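Local coordinates for Lmo1076 protein (Listeria monocytogenes serovar 1/2a, PDB 5JQC) that is probably a secreted cell-wall autolysin with amidase activity, of which this chain is the portion built from three SH3-like GW modules, at residues L13-K18 with G69-G74. Numbering follows the deposited sequence.
Sequences LYDTIK and GTTSRG. With SO4 (sulfate ion), chain F.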
# COMPACT_ATOMS: atom_id res chain seq x y z
N LEU A 13 35.70 -25.93 -27.30
CA LEU A 13 34.47 -26.71 -27.41
C LEU A 13 33.35 -26.07 -26.59
O LEU A 13 32.22 -25.94 -27.08
CB LEU A 13 34.71 -28.16 -26.97
N TYR A 14 33.68 -25.65 -25.36
CA TYR A 14 32.76 -25.02 -24.43
C TYR A 14 33.12 -23.56 -24.21
O TYR A 14 34.28 -23.15 -24.39
CB TYR A 14 32.76 -25.75 -23.08
CG TYR A 14 32.54 -27.22 -23.26
CD1 TYR A 14 31.32 -27.69 -23.71
CD2 TYR A 14 33.56 -28.15 -23.00
CE1 TYR A 14 31.08 -29.02 -23.89
CE2 TYR A 14 33.33 -29.50 -23.18
CZ TYR A 14 32.08 -29.93 -23.63
OH TYR A 14 31.81 -31.27 -23.82
N ASP A 15 32.12 -22.79 -23.78
CA ASP A 15 32.21 -21.37 -23.49
C ASP A 15 32.51 -21.11 -22.02
O ASP A 15 31.95 -21.75 -21.13
CB ASP A 15 30.90 -20.66 -23.85
CG ASP A 15 30.51 -20.87 -25.30
OD1 ASP A 15 31.32 -20.57 -26.22
OD2 ASP A 15 29.38 -21.35 -25.52
N THR A 16 33.38 -20.12 -21.77
CA THR A 16 33.70 -19.70 -20.42
C THR A 16 32.53 -18.98 -19.77
O THR A 16 31.86 -18.16 -20.41
CB THR A 16 34.90 -18.76 -20.42
OG1 THR A 16 36.00 -19.41 -21.05
CG2 THR A 16 35.29 -18.38 -18.97
N ILE A 17 32.30 -19.28 -18.49
CA ILE A 17 31.35 -18.53 -17.66
C ILE A 17 32.06 -17.25 -17.22
O ILE A 17 33.01 -17.29 -16.44
CB ILE A 17 30.88 -19.35 -16.46
CG1 ILE A 17 30.25 -20.67 -16.93
CG2 ILE A 17 29.83 -18.57 -15.64
CD1 ILE A 17 29.78 -21.55 -15.82
N LYS A 18 31.58 -16.10 -17.71
CA LYS A 18 32.28 -14.84 -17.48
C LYS A 18 31.83 -14.15 -16.20
O LYS A 18 32.60 -13.37 -15.62
CB LYS A 18 32.05 -13.90 -18.67
CG LYS A 18 32.49 -14.48 -20.02
CD LYS A 18 32.09 -13.54 -21.18
CE LYS A 18 32.82 -13.91 -22.46
NZ LYS A 18 32.57 -12.95 -23.57
N GLY A 69 23.95 -16.39 -15.01
CA GLY A 69 25.31 -16.54 -15.47
C GLY A 69 25.42 -16.19 -16.94
O GLY A 69 24.49 -16.44 -17.72
N THR A 70 26.53 -15.57 -17.34
CA THR A 70 26.69 -15.13 -18.72
C THR A 70 27.84 -15.87 -19.38
O THR A 70 28.79 -16.29 -18.71
CB THR A 70 26.92 -13.61 -18.80
OG1 THR A 70 28.20 -13.27 -18.24
CG2 THR A 70 25.82 -12.88 -18.05
N THR A 71 27.70 -16.07 -20.69
CA THR A 71 28.81 -16.47 -21.55
C THR A 71 28.78 -15.58 -22.78
O THR A 71 27.86 -14.77 -22.94
CB THR A 71 28.71 -17.93 -21.99
OG1 THR A 71 27.80 -18.03 -23.09
CG2 THR A 71 28.22 -18.82 -20.87
N SER A 72 29.73 -15.78 -23.68
CA SER A 72 29.74 -15.06 -24.94
C SER A 72 28.43 -15.21 -25.74
O SER A 72 28.14 -14.37 -26.60
CB SER A 72 30.93 -15.55 -25.76
OG SER A 72 31.07 -14.81 -26.95
N ARG A 73 27.63 -16.24 -25.47
CA ARG A 73 26.43 -16.43 -26.26
C ARG A 73 25.17 -15.84 -25.64
O ARG A 73 24.15 -15.77 -26.33
CB ARG A 73 26.19 -17.92 -26.53
CG ARG A 73 27.27 -18.56 -27.39
CD ARG A 73 27.05 -20.07 -27.44
NE ARG A 73 28.16 -20.73 -28.12
CZ ARG A 73 28.23 -20.87 -29.45
NH1 ARG A 73 29.27 -21.48 -30.00
NH2 ARG A 73 27.26 -20.42 -30.22
N GLY A 74 25.19 -15.43 -24.37
CA GLY A 74 24.01 -14.83 -23.75
C GLY A 74 24.03 -15.02 -22.24
O GLY A 74 25.06 -15.37 -21.66
S SO4 F . 34.63 -9.65 -21.95
O1 SO4 F . 34.01 -8.69 -21.03
O2 SO4 F . 35.44 -10.63 -21.24
O3 SO4 F . 33.58 -10.38 -22.67
O4 SO4 F . 35.51 -8.89 -22.84
O HOH W 1 27.22 -20.31 -23.86
O HOH W 2 31.83 -17.43 -22.97
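In the first GW module of the chain, an SH3-like unit, the lead-in 13-18 runs over the end of strand 62-71 and the type I turn Thr71 to Gly74 that joins it to strand 74-81. One backbone bond links the two segments, Lys18 N to Thr70 O at 3.0 Å, and Ile17 CA adds a weak C-H...O contact to the same carbonyl. Toward the N-terminal end of 13-18, Asp15 and Arg73 form a salt bridge. The side chain of Arg73, stretched out from CG to NE, crosses that of Asp15 at about a right angle and donates its NE-H to Asp15 OD2 (NE to OD2 2.9 Å). The oxygen lies in the guanidinium plane, but the bond is bent (138°) and meets OD2 on the syn side, tilted out of the carboxylate plane, with the two planes turned 51° apart. OD2 also receives a water and the ND2 of Asn43, so three donors hold one carboxylate oxygen. The water's other leg, to Thr71 OG1, is short and its geometry doubtful. Set between the backbone N and the carbonyl carbon (chi1 81°), Thr71 OG1 accepts the backbone N-H of Arg73 (N to OG1 3.0 Å), forming an ST turn within the hairpin. Thr71 CB packs 3.5 Å from Thr16 O. A second water bridges that carbonyl to Ser72 N. The extended Lys18 side chain passes Ser72, its NZ 3.8 Å from Ser72 CB, and ends on a sulfate, probably from the crystallisation liquor. Thr70 pairs onward with Gln19, where strand 19-29 continues the lead-in antiparallel to 62-71, while Thr71 touches Ile41 in a loop and Trp76 on strand 74-81.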